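Long-range contacts in pectate lyase II (Xanthomonas campestris pv. campestris, PDB 2QY1), which probably cleaves the pectate of plant cell walls by beta-elimination, as a polysaccharide lyase of family 1: residues I99-T103 and A324-L328; V136-K142 and Y172-K176; N203-P209 and N225-I231; L215-Y219 and A239-N244. The protein carries 2 engineered substitutions. One frame throughout, in Å; residues are numbered along the deposited sequence.

Contact 1: residues I99-T103 and A324-L328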
loop_
_atom_site.group_PDB
_atom_site.type_symbol
_atom_site.label_atom_id
_atom_site.label_comp_id
_atom_site.label_asym_id
_atom_site.label_seq_id
_atom_site.Cartn_x
_atom_site.Cartn_y
_atom_site.Cartn_z
ATOM N N ILE A 99 4.212 10.337 2.222
ATOM C CA ILE A 99 2.913 10.308 2.892
ATOM C C ILE A 99 3.114 9.528 4.187
ATOM O O ILE A 99 3.433 8.339 4.153
ATOM C CB ILE A 99 1.819 9.669 2.001
ATOM C CG1 ILE A 99 1.680 10.448 0.682
ATOM C CG2 ILE A 99 0.472 9.597 2.743
ATOM C CD1 ILE A 99 1.015 9.660 -0.439
ATOM N N GLN A 100 2.940 10.205 5.323
ATOM C CA GLN A 100 3.367 9.663 6.614
ATOM C C GLN A 100 2.418 10.009 7.762
ATOM O O GLN A 100 1.890 11.115 7.816
ATOM C CB GLN A 100 4.767 10.197 6.924
ATOM C CG GLN A 100 5.547 9.427 7.955
ATOM C CD GLN A 100 6.966 9.944 8.090
ATOM O OE1 GLN A 100 7.193 11.154 8.131
ATOM N NE2 GLN A 100 7.927 9.030 8.153
ATOM N N ASN A 101 2.216 9.055 8.674
ATOM C CA ASN A 101 1.430 9.256 9.906
ATOM C C ASN A 101 -0.030 9.682 9.693
ATOM O O ASN A 101 -0.626 10.346 10.552
ATOM C CB ASN A 101 2.154 10.217 10.867
ATOM C CG ASN A 101 1.895 9.892 12.332
ATOM O OD1 ASN A 101 2.019 8.742 12.756
ATOM N ND2 ASN A 101 1.545 10.908 13.112
ATOM N N MET A 102 -0.603 9.306 8.549
ATOM C CA MET A 102 -2.013 9.578 8.282
ATOM C C MET A 102 -2.880 8.408 8.724
ATOM O O MET A 102 -2.529 7.247 8.507
ATOM C CB MET A 102 -2.256 9.860 6.794
ATOM C CG MET A 102 -1.651 11.162 6.282
ATOM S SD MET A 102 -2.467 12.626 6.941
ATOM C CE MET A 102 -3.900 12.724 5.863
ATOM N N THR A 103 -4.006 8.726 9.355
ATOM C CA THR A 103 -5.027 7.736 9.668
ATOM C C THR A 103 -6.201 7.986 8.730
ATOM O O THR A 103 -6.874 9.021 8.820
ATOM C CB THR A 103 -5.452 7.803 11.151
ATOM O OG1 THR A 103 -4.318 7.518 11.980
ATOM C CG2 THR A 103 -6.553 6.796 11.452
ATOM N N ALA A 324 -0.003 4.693 12.172
ATOM C CA ALA A 324 0.077 6.071 12.636
ATOM C C ALA A 324 -0.010 6.123 14.160
ATOM O O ALA A 324 -0.481 5.177 14.796
ATOM C CB ALA A 324 -1.028 6.906 12.004
ATOM N N GLY A 325 0.457 7.225 14.739
ATOM C CA GLY A 325 0.393 7.424 16.188
ATOM C C GLY A 325 1.456 6.670 16.964
ATOM O O GLY A 325 1.388 6.583 18.191
ATOM N N LYS A 326 2.446 6.137 16.249
ATOM C CA LYS A 326 3.523 5.351 16.857
ATOM C C LYS A 326 4.841 6.118 16.916
ATOM O O LYS A 326 5.899 5.529 17.165
ATOM C CB LYS A 326 3.723 4.041 16.083
ATOM C CG LYS A 326 2.537 3.088 16.144
ATOM C CD LYS A 326 2.475 2.367 17.481
ATOM C CE LYS A 326 1.249 1.476 17.576
ATOM N NZ LYS A 326 1.194 0.497 16.453
ATOM N N ASN A 327 4.772 7.429 16.677
ATOM C CA ASN A 327 5.952 8.299 16.648
ATOM C C ASN A 327 7.005 7.857 15.613
ATOM O O ASN A 327 8.202 8.099 15.773
ATOM C CB ASN A 327 6.557 8.418 18.052
ATOM C CG ASN A 327 7.608 9.500 18.147
ATOM O OD1 ASN A 327 7.420 10.623 17.666
ATOM N ND2 ASN A 327 8.724 9.167 18.766
ATOM N N LEU A 328 6.534 7.214 14.544
ATOM C CA LEU A 328 7.395 6.718 13.461
ATOM C C LEU A 328 8.446 5.706 13.945
ATOM O O LEU A 328 9.539 5.617 13.379
ATOM C CB LEU A 328 8.060 7.879 12.700
ATOM C CG LEU A 328 7.210 9.105 12.338
ATOM C CD1 LEU A 328 8.070 10.184 11.692
ATOM C CD2 LEU A 328 6.033 8.733 11.428
HETATM O O HOH W 1 2.689 9.783 16.126
HETATM O O HOH W 2 3.547 6.479 13.477
#
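N101 and G325 illustrate how one side-chain amide can organise a polypeptide segment that has no regular structure. The polar part of the contact converges on N101 OD1. It accepts a hydrogen bond from G325 N at 2.9 Å, with an N-H...O angle of 158° and the donor tilted 27° out of the amide plane. Water 2 donates to the same oxygen at 2.8 Å and in turn accepts from K326 N and L328 N, so the carboxamide reaches three backbone amides of 324-328, two of them through solvent. N101 ND2 turns to G78 O, which helps fix the rotation of the group.

The van der Waals part has two patches. Both methyls of L328 lie over one face of the Q100 carboxamide, the side chains crossing at about a right angle, with L328 CD2 3.6 Å from Q100 CG and CD1 3.7 Å from Q100 NE2; the amide end of Q100 is held by D132. At the other end A324 CB packs against the T103 hydroxyl oxygen, 3.3 Å from OG1.

Together they dock the loop following helix 314-321 onto strand 97-105 where that strand is interrupted, with T135 bonded to A324 N and H133 touching L328 from the neighbouring strand 129-137.

Contact 2: residues V136-K142 and Y172-K176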
loop_
_atom_site.group_PDB
_atom_site.type_symbol
_atom_site.label_atom_id
_atom_site.label_comp_id
_atom_site.label_asym_id
_atom_site.label_seq_id
_atom_site.Cartn_x
_atom_site.Cartn_y
_atom_site.Cartn_z
ATOM N N VAL A 136 -4.653 2.526 7.689
ATOM C CA VAL A 136 -5.715 2.546 6.683
ATOM C C VAL A 136 -6.752 1.477 7.024
ATOM O O VAL A 136 -6.408 0.304 7.173
ATOM C CB VAL A 136 -5.139 2.313 5.259
ATOM C CG1 VAL A 136 -6.255 2.255 4.209
ATOM C CG2 VAL A 136 -4.121 3.402 4.899
ATOM N N PHE A 137 -8.015 1.881 7.161
ATOM C CA PHE A 137 -9.082 0.936 7.513
ATOM C C PHE A 137 -10.432 1.264 6.876
ATOM O O PHE A 137 -10.708 2.408 6.523
ATOM C CB PHE A 137 -9.224 0.812 9.037
ATOM C CG PHE A 137 -9.813 2.027 9.703
ATOM C CD1 PHE A 137 -8.997 3.084 10.101
ATOM C CD2 PHE A 137 -11.186 2.109 9.941
ATOM C CE1 PHE A 137 -9.540 4.206 10.720
ATOM C CE2 PHE A 137 -11.738 3.230 10.554
ATOM C CZ PHE A 137 -10.912 4.279 10.945
ATOM N N ALA A 138 -11.268 0.243 6.732
ATOM C CA ALA A 138 -12.624 0.425 6.232
ATOM C C ALA A 138 -13.538 -0.597 6.894
ATOM O O ALA A 138 -13.617 -0.658 8.122
ATOM C CB ALA A 138 -12.660 0.292 4.712
ATOM N N SER A 139 -14.204 -1.405 6.073
ATOM C CA SER A 139 -15.059 -2.485 6.543
ATOM C C SER A 139 -15.064 -3.623 5.531
ATOM O O SER A 139 -14.913 -3.399 4.326
ATOM C CB SER A 139 -16.486 -1.980 6.770
ATOM O OG SER A 139 -17.385 -3.048 7.021
ATOM N N LEU A 140 -15.240 -4.841 6.039
ATOM C CA LEU A 140 -15.327 -6.044 5.219
ATOM C C LEU A 140 -16.757 -6.293 4.737
ATOM O O LEU A 140 -17.007 -7.205 3.940
ATOM C CB LEU A 140 -14.812 -7.252 6.017
ATOM C CG LEU A 140 -13.387 -7.795 5.820
ATOM C CD1 LEU A 140 -12.442 -6.834 5.122
ATOM C CD2 LEU A 140 -12.788 -8.293 7.136
ATOM N N THR A 141 -17.692 -5.482 5.231
ATOM C CA THR A 141 -19.100 -5.604 4.863
ATOM C C THR A 141 -19.295 -5.380 3.361
ATOM O O THR A 141 -18.714 -4.459 2.775
ATOM C CB THR A 141 -19.986 -4.634 5.692
ATOM O OG1 THR A 141 -19.960 -5.025 7.069
ATOM C CG2 THR A 141 -21.429 -4.647 5.207
ATOM N N LYS A 142 -20.093 -6.249 2.747
ATOM C CA LYS A 142 -20.443 -6.114 1.341
ATOM C C LYS A 142 -21.845 -5.533 1.226
ATOM O O LYS A 142 -22.849 -6.232 1.377
ATOM C CB LYS A 142 -20.294 -7.452 0.609
ATOM C CG LYS A 142 -18.838 -7.808 0.351
ATOM C CD LYS A 142 -18.590 -9.306 0.348
ATOM C CE LYS A 142 -17.085 -9.609 0.345
ATOM N NZ LYS A 142 -16.350 -9.015 1.514
ATOM N N TYR A 172 -6.110 -2.637 8.185
ATOM C CA TYR A 172 -7.026 -3.594 8.808
ATOM C C TYR A 172 -8.480 -3.358 8.403
ATOM O O TYR A 172 -8.827 -2.279 7.925
ATOM C CB TYR A 172 -6.863 -3.600 10.337
ATOM C CG TYR A 172 -7.357 -2.357 11.048
ATOM C CD1 TYR A 172 -8.668 -2.277 11.522
ATOM C CD2 TYR A 172 -6.511 -1.270 11.266
ATOM C CE1 TYR A 172 -9.125 -1.143 12.181
ATOM C CE2 TYR A 172 -6.960 -0.132 11.930
ATOM C CZ TYR A 172 -8.264 -0.075 12.381
ATOM O OH TYR A 172 -8.713 1.048 13.034
ATOM N N ASN A 173 -9.319 -4.379 8.594
ATOM C CA ASN A 173 -10.733 -4.328 8.209
ATOM C C ASN A 173 -10.890 -3.773 6.795
ATOM O O ASN A 173 -11.656 -2.841 6.556
ATOM C CB ASN A 173 -11.547 -3.516 9.225
ATOM C CG ASN A 173 -11.582 -4.157 10.600
ATOM O OD1 ASN A 173 -11.185 -5.310 10.777
ATOM N ND2 ASN A 173 -12.066 -3.410 11.585
ATOM N N TYR A 174 -10.140 -4.358 5.866
ATOM C CA TYR A 174 -10.011 -3.825 4.521
ATOM C C TYR A 174 -10.069 -4.965 3.513
ATOM O O TYR A 174 -9.386 -5.970 3.687
ATOM C CB TYR A 174 -8.687 -3.057 4.394
ATOM C CG TYR A 174 -8.799 -1.854 3.505
ATOM C CD1 TYR A 174 -9.160 -0.613 4.027
ATOM C CD2 TYR A 174 -8.578 -1.954 2.134
ATOM C CE1 TYR A 174 -9.291 0.499 3.207
ATOM C CE2 TYR A 174 -8.703 -0.853 1.311
ATOM C CZ TYR A 174 -9.062 0.370 1.851
ATOM O OH TYR A 174 -9.191 1.470 1.035
ATOM N N GLN A 175 -10.894 -4.831 2.474
ATOM C CA GLN A 175 -11.038 -5.922 1.506
ATOM C C GLN A 175 -9.832 -6.053 0.574
ATOM O O GLN A 175 -9.229 -7.126 0.480
ATOM C CB GLN A 175 -12.325 -5.807 0.682
ATOM C CG GLN A 175 -12.622 -7.087 -0.121
ATOM C CD GLN A 175 -13.550 -6.877 -1.312
ATOM O OE1 GLN A 175 -14.009 -5.766 -1.578
ATOM N NE2 GLN A 175 -13.837 -7.958 -2.027
ATOM N N LYS A 176 -9.494 -4.962 -0.110
ATOM C CA LYS A 176 -8.448 -4.983 -1.130
ATOM C C LYS A 176 -7.286 -4.068 -0.753
ATOM O O LYS A 176 -7.340 -2.855 -0.951
ATOM C CB LYS A 176 -9.045 -4.633 -2.496
ATOM C CG LYS A 176 -9.883 -5.779 -3.059
ATOM C CD LYS A 176 -10.609 -5.414 -4.336
ATOM C CE LYS A 176 -10.940 -6.665 -5.155
ATOM N NZ LYS A 176 -11.801 -7.643 -4.422
HETATM O O HOH W 3 -13.781 -0.772 10.800
HETATM O O HOH W 4 -12.504 -2.400 2.357
#
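V136-K142 and Y172-K176 run in the same general direction, 40° apart end to end, and Y172 N donates to V136 O at 3.1 Å nearly along the C=O axis. They belong to successive coils of the right-handed parallel beta-helix expected of this lyase family. At the corner N173 adopts a left-handed backbone conformation, and its carbonyl receives A138 N at 3.1 Å from well above the carbonyl plane, a bent bond.

F137 and Y172 lie side by side and point the same way, because both place CG between the backbone N and the carbonyl carbon (chi1 near 70° in each). Their planes are 10° apart but slid, so the rings barely overlap; instead F137 CB sits over the centre of the tyrosine ring, 3.6 Å from its centroid, and Y172 OH lies above the rim of the phenylalanine ring.

Y174 faces other partners. Its CE1 meets V136 CG1 at 3.6 Å and A138 CB at 3.7 Å, while its hydroxyl is held by G153 and S115. L140 CD1 presses on the backbone carbon Y174 C at 3.4 Å. Water 4, accepting from Q175 N at 2.9 Å and donating to S139 O, hovers over the centre of the Y174 ring.

Contact 3: residues N203-P209 and N225-I231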
loop_
_atom_site.group_PDB
_atom_site.type_symbol
_atom_site.label_atom_id
_atom_site.label_comp_id
_atom_site.label_asym_id
_atom_site.label_seq_id
_atom_site.Cartn_x
_atom_site.Cartn_y
_atom_site.Cartn_z
ATOM N N ASN A 203 -6.967 -8.820 9.428
ATOM C CA ASN A 203 -8.395 -8.841 9.098
ATOM C C ASN A 203 -8.651 -8.180 7.744
ATOM O O ASN A 203 -9.387 -7.197 7.635
ATOM C CB ASN A 203 -9.238 -8.211 10.216
ATOM C CG ASN A 203 -9.061 -8.916 11.551
ATOM O OD1 ASN A 203 -8.497 -8.354 12.492
ATOM N ND2 ASN A 203 -9.535 -10.155 11.636
ATOM N N VAL A 204 -8.000 -8.723 6.720
ATOM C CA VAL A 204 -8.121 -8.237 5.348
ATOM C C VAL A 204 -8.463 -9.419 4.441
ATOM O O VAL A 204 -8.376 -10.570 4.872
ATOM C CB VAL A 204 -6.827 -7.523 4.863
ATOM C CG1 VAL A 204 -6.559 -6.259 5.686
ATOM C CG2 VAL A 204 -5.616 -8.461 4.902
ATOM N N GLU A 205 -8.850 -9.149 3.197
ATOM C CA GLU A 205 -9.283 -10.231 2.308
ATOM C C GLU A 205 -8.260 -10.631 1.246
ATOM O O GLU A 205 -7.883 -11.802 1.170
ATOM C CB GLU A 205 -10.647 -9.929 1.676
ATOM C CG GLU A 205 -11.794 -9.936 2.680
ATOM C CD GLU A 205 -13.166 -10.110 2.042
ATOM O OE1 GLU A 205 -14.155 -10.173 2.806
ATOM O OE2 GLU A 205 -13.269 -10.190 0.795
ATOM N N SER A 206 -7.811 -9.669 0.439
ATOM C CA SER A 206 -6.938 -9.970 -0.696
ATOM C C SER A 206 -6.074 -8.786 -1.129
ATOM O O SER A 206 -6.198 -7.683 -0.585
ATOM C CB SER A 206 -7.766 -10.469 -1.888
ATOM O OG SER A 206 -8.516 -9.409 -2.455
ATOM N N ARG A 207 -5.215 -9.039 -2.120
ATOM C CA ARG A 207 -4.275 -8.053 -2.667
ATOM C C ARG A 207 -3.277 -7.609 -1.602
ATOM O O ARG A 207 -3.271 -6.447 -1.195
ATOM C CB ARG A 207 -4.998 -6.817 -3.221
ATOM C CG ARG A 207 -6.018 -7.041 -4.321
ATOM C CD ARG A 207 -6.403 -5.678 -4.871
ATOM N NE ARG A 207 -7.439 -5.717 -5.899
ATOM C CZ ARG A 207 -8.043 -4.633 -6.385
ATOM N NH1 ARG A 207 -7.728 -3.420 -5.929
ATOM N NH2 ARG A 207 -8.976 -4.758 -7.317
ATOM N N VAL A 208 -2.429 -8.528 -1.151
ATOM C CA VAL A 208 -1.519 -8.213 -0.048
ATOM C C VAL A 208 -0.023 -8.463 -0.349
ATOM O O VAL A 208 0.653 -9.160 0.409
ATOM C CB VAL A 208 -1.941 -8.929 1.273
ATOM C CG1 VAL A 208 -1.604 -8.064 2.456
ATOM C CG2 VAL A 208 -3.442 -9.235 1.294
ATOM N N PRO A 209 0.510 -7.886 -1.445
ATOM C CA PRO A 209 -0.120 -7.091 -2.496
ATOM C C PRO A 209 -0.550 -7.937 -3.696
ATOM O O PRO A 209 -0.134 -9.089 -3.827
ATOM C CB PRO A 209 1.006 -6.150 -2.919
ATOM C CG PRO A 209 2.250 -6.980 -2.751
ATOM C CD PRO A 209 1.966 -7.999 -1.665
ATOM N N ASN A 225 -5.115 -13.170 9.741
ATOM C CA ASN A 225 -6.512 -13.159 9.304
ATOM C C ASN A 225 -6.687 -12.530 7.918
ATOM O O ASN A 225 -7.389 -11.530 7.740
ATOM C CB ASN A 225 -7.420 -12.530 10.372
ATOM C CG ASN A 225 -7.504 -13.378 11.633
ATOM O OD1 ASN A 225 -7.276 -12.892 12.744
ATOM N ND2 ASN A 225 -7.813 -14.655 11.465
ATOM N N VAL A 226 -6.007 -13.134 6.947
ATOM C CA VAL A 226 -6.117 -12.774 5.540
ATOM C C VAL A 226 -6.899 -13.908 4.889
ATOM O O VAL A 226 -6.414 -15.038 4.800
ATOM C CB VAL A 226 -4.725 -12.600 4.887
ATOM C CG1 VAL A 226 -4.852 -12.100 3.460
ATOM C CG2 VAL A 226 -3.851 -11.654 5.717
ATOM N N THR A 227 -8.118 -13.603 4.449
ATOM C CA THR A 227 -9.134 -14.642 4.255
ATOM C C THR A 227 -9.330 -15.180 2.831
ATOM O O THR A 227 -9.906 -16.260 2.659
ATOM C CB THR A 227 -10.499 -14.207 4.844
ATOM O OG1 THR A 227 -10.874 -12.936 4.299
ATOM C CG2 THR A 227 -10.419 -14.101 6.367
ATOM N N THR A 228 -8.851 -14.452 1.824
ATOM C CA THR A 228 -9.003 -14.893 0.432
ATOM C C THR A 228 -7.662 -15.290 -0.181
ATOM O O THR A 228 -7.510 -16.407 -0.674
ATOM C CB THR A 228 -9.730 -13.828 -0.442
ATOM O OG1 THR A 228 -11.084 -13.687 0.003
ATOM C CG2 THR A 228 -9.734 -14.224 -1.916
ATOM N N SER A 229 -6.704 -14.367 -0.155
ATOM C CA SER A 229 -5.352 -14.611 -0.656
ATOM C C SER A 229 -4.413 -13.510 -0.181
ATOM O O SER A 229 -4.845 -12.378 0.063
ATOM C CB SER A 229 -5.336 -14.698 -2.185
ATOM O OG SER A 229 -5.860 -13.519 -2.768
ATOM N N GLY A 230 -3.133 -13.842 -0.055
ATOM C CA GLY A 230 -2.136 -12.890 0.432
ATOM C C GLY A 230 -1.362 -12.222 -0.688
ATOM O O GLY A 230 -1.913 -11.415 -1.444
ATOM N N ILE A 231 -0.077 -12.553 -0.782
ATOM C CA ILE A 231 0.782 -12.053 -1.850
ATOM C C ILE A 231 0.404 -12.764 -3.145
ATOM O O ILE A 231 0.531 -13.986 -3.251
ATOM C CB ILE A 231 2.283 -12.283 -1.537
ATOM C CG1 ILE A 231 2.679 -11.579 -0.233
ATOM C CG2 ILE A 231 3.161 -11.812 -2.697
ATOM C CD1 ILE A 231 3.908 -12.169 0.446
HETATM O O HOH W 5 -4.149 -11.490 -2.960
#
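The amides of N203 and N225 lie side by side, point the same way and have planes 15° apart. N225 CB lies over one face of the N203 amide, beside its nitrogen end, 3.4 Å from N203 ND2, and the row continues to N173 beyond N203 and to N248 beyond N225. Farther along, the puckered P209 ring lies beside I231, P209 CD 3.9 Å from I231 CG1.

Backbone bonds then follow the turn. E205 O is gripped twice, by T228 N at 2.9 Å, tilted 16° from the carbonyl plane, and by S229 N, which approaches in that plane. Farther on, V208 N bonds to G230 O from well above its carbonyl plane. Water 5 joins the two segments as well, accepting from R207 N and donating to G230 O at 2.7 Å while also bonding S229 OG.

Inside the turn, V204 CG2 meets V226 CG2 at 3.7 Å, and V226 CG1, anti to its own nitrogen (chi1 -175°), reaches V208 CG2. V208 O is buried without a polar partner, with I231 CG1 packed 3.2 Å away.

Like residues repeated at equivalent corners of successive coils form an asparagine ladder, a hallmark of the parallel beta-helix of pectate lyases.

Contact 4: residues L215-Y219 and A239-N244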
loop_
_atom_site.group_PDB
_atom_site.type_symbol
_atom_site.label_atom_id
_atom_site.label_comp_id
_atom_site.label_asym_id
_atom_site.label_seq_id
_atom_site.Cartn_x
_atom_site.Cartn_y
_atom_site.Cartn_z
ATOM N N LEU A 215 9.361 -5.741 -10.288
ATOM C CA LEU A 215 10.058 -6.435 -9.213
ATOM C C LEU A 215 9.645 -5.858 -7.875
ATOM O O LEU A 215 9.449 -4.647 -7.744
ATOM C CB LEU A 215 11.578 -6.317 -9.379
ATOM C CG LEU A 215 12.201 -6.774 -10.703
ATOM C CD1 LEU A 215 13.667 -6.371 -10.765
ATOM C CD2 LEU A 215 12.041 -8.276 -10.909
ATOM N N SER A 216 9.505 -6.730 -6.882
ATOM C CA SER A 216 9.195 -6.289 -5.532
ATOM C C SER A 216 10.044 -7.011 -4.495
ATOM O O SER A 216 10.549 -8.116 -4.731
ATOM C CB SER A 216 7.704 -6.461 -5.221
ATOM O OG SER A 216 7.382 -7.819 -4.983
ATOM N N HIS A 217 10.201 -6.360 -3.350
ATOM C CA HIS A 217 10.850 -6.952 -2.199
ATOM C C HIS A 217 9.880 -6.811 -1.032
ATOM O O HIS A 217 9.588 -5.704 -0.581
ATOM C CB HIS A 217 12.179 -6.248 -1.925
ATOM C CG HIS A 217 12.992 -6.874 -0.836
ATOM N ND1 HIS A 217 13.932 -6.168 -0.119
ATOM C CD2 HIS A 217 13.011 -8.135 -0.340
ATOM C CE1 HIS A 217 14.500 -6.967 0.766
ATOM N NE2 HIS A 217 13.956 -8.165 0.657
ATOM N N ILE A 218 9.360 -7.948 -0.581
ATOM C CA ILE A 218 8.343 -7.997 0.464
ATOM C C ILE A 218 8.948 -8.698 1.681
ATOM O O ILE A 218 9.077 -9.921 1.693
ATOM C CB ILE A 218 7.064 -8.734 -0.048
ATOM C CG1 ILE A 218 6.486 -8.012 -1.274
ATOM C CG2 ILE A 218 6.006 -8.866 1.059
ATOM C CD1 ILE A 218 5.579 -8.876 -2.152
ATOM N N TYR A 219 9.346 -7.920 2.688
ATOM C CA TYR A 219 10.054 -8.478 3.849
ATOM C C TYR A 219 9.595 -7.912 5.187
ATOM O O TYR A 219 9.167 -6.766 5.261
ATOM C CB TYR A 219 11.584 -8.356 3.685
ATOM C CG TYR A 219 12.187 -6.989 3.966
ATOM C CD1 TYR A 219 12.632 -6.646 5.247
ATOM C CD2 TYR A 219 12.347 -6.054 2.946
ATOM C CE1 TYR A 219 13.190 -5.388 5.506
ATOM C CE2 TYR A 219 12.912 -4.803 3.191
ATOM C CZ TYR A 219 13.331 -4.478 4.472
ATOM O OH TYR A 219 13.886 -3.236 4.710
ATOM N N ALA A 239 8.729 -11.488 -7.040
ATOM C CA ALA A 239 8.767 -10.950 -5.684
ATOM C C ALA A 239 9.784 -11.691 -4.821
ATOM O O ALA A 239 9.731 -12.916 -4.697
ATOM C CB ALA A 239 7.388 -11.019 -5.048
ATOM N N LYS A 240 10.719 -10.943 -4.242
ATOM C CA LYS A 240 11.593 -11.487 -3.212
ATOM C C LYS A 240 10.836 -11.410 -1.888
ATOM O O LYS A 240 10.639 -10.326 -1.334
ATOM C CB LYS A 240 12.918 -10.718 -3.144
ATOM C CG LYS A 240 13.910 -11.299 -2.145
ATOM C CD LYS A 240 15.244 -10.566 -2.174
ATOM C CE LYS A 240 16.250 -11.220 -1.237
ATOM N NZ LYS A 240 16.697 -12.563 -1.712
ATOM N N ILE A 241 10.398 -12.570 -1.403
ATOM C CA ILE A 241 9.578 -12.662 -0.197
ATOM C C ILE A 241 10.430 -13.213 0.947
ATOM O O ILE A 241 10.759 -14.400 0.974
ATOM C CB ILE A 241 8.315 -13.534 -0.437
ATOM C CG1 ILE A 241 7.504 -12.981 -1.617
ATOM C CG2 ILE A 241 7.459 -13.620 0.831
ATOM C CD1 ILE A 241 6.371 -13.884 -2.090
ATOM N N GLU A 242 10.770 -12.335 1.889
ATOM C CA GLU A 242 11.821 -12.608 2.869
ATOM C C GLU A 242 11.405 -12.277 4.303
ATOM O O GLU A 242 10.885 -11.197 4.569
ATOM C CB GLU A 242 13.074 -11.811 2.486
ATOM C CG GLU A 242 14.281 -12.018 3.386
ATOM C CD GLU A 242 15.468 -11.140 3.014
ATOM O OE1 GLU A 242 16.521 -11.276 3.668
ATOM O OE2 GLU A 242 15.356 -10.314 2.078
ATOM N N SER A 243 11.639 -13.215 5.219
ATOM C CA SER A 243 11.481 -12.980 6.663
ATOM C C SER A 243 10.158 -12.328 7.089
ATOM O O SER A 243 10.134 -11.469 7.976
ATOM C CB SER A 243 12.671 -12.173 7.206
ATOM O OG SER A 243 13.875 -12.911 7.099
ATOM N N ASN A 244 9.065 -12.735 6.452
ATOM C CA ASN A 244 7.735 -12.307 6.867
ATOM C C ASN A 244 7.208 -13.237 7.960
ATOM O O ASN A 244 7.785 -14.296 8.220
ATOM C CB ASN A 244 6.771 -12.274 5.672
ATOM C CG ASN A 244 7.264 -11.388 4.537
ATOM O OD1 ASN A 244 7.844 -11.870 3.564
ATOM N ND2 ASN A 244 7.039 -10.090 4.659
#
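H217 and E242 join the two strands through a histidine-carboxylate hydrogen bond. H217 NE2 donates to E242 OE2 at 2.9 Å, with an N-H...O angle of 158°; the oxygen lies close to the imidazole plane, although the ring and carboxylate planes are turned 34° against each other. With CG anti to the backbone N in both residues, the ring leans across to the next strand and the extended glutamate rises to meet it. The aliphatic part of K240 runs alongside the imidazole, its CG 3.8 Å from H217 CD2.

Beneath these side chains the main chains are zipped in regular parallel register: K240 N bonds to S216 O, I218 N to K240 O at 2.8 Å, and E242 N to I218 O. On the other face S216 OG touches A239 CB at 3.2 Å, while Q211 OE1 takes part in a hydrogen bond with that hydroxyl, and the same methyl group of A239 meets I218 CD1 at 4.0 Å.

A second shell positions the first. Y304 OH bonds H217 ND1, so both ring nitrogens are held, while Y306 OH bonds E242 OE2 and the Y306 ring meets the imidazole edge to face. Y219 CD2 lies 3.2 Å above the plane of the H217 ring, near its rim, and Y219 itself stacks on H197.

Polar and aromatic groups thus occupy the outer face beneath the C-terminal part of the chain, while I218 and I241 turn to the interior. Such aligned strands, with the same inward-facing residue type repeated from coil to coil, are the regular unit of a right-handed parallel beta-helix.

In the fold
The four contacts sample different parts of one coiled architecture. Contacts 2 and 3 have centres about 11 Å apart and join directly: K142 NZ meets E205 OE1 in a 2.8 Å salt bridge, and Q175 O is 2.9 Å from S206 N in a probable hydrogen bond. Contacts 3 and 4, centres about 16 Å apart, share strand 215-226 and a common core, where I231 CD1 packs 3.9 Å from I241 CG2. Contact 1 brings in the C-terminal region and touches contact 2 through T103 CG2 and F137 CE1, 4.0 Å apart. A phosphate ion, probably from the crystallisation liquor, lies about 5 Å from the R207 side chain of contact 3.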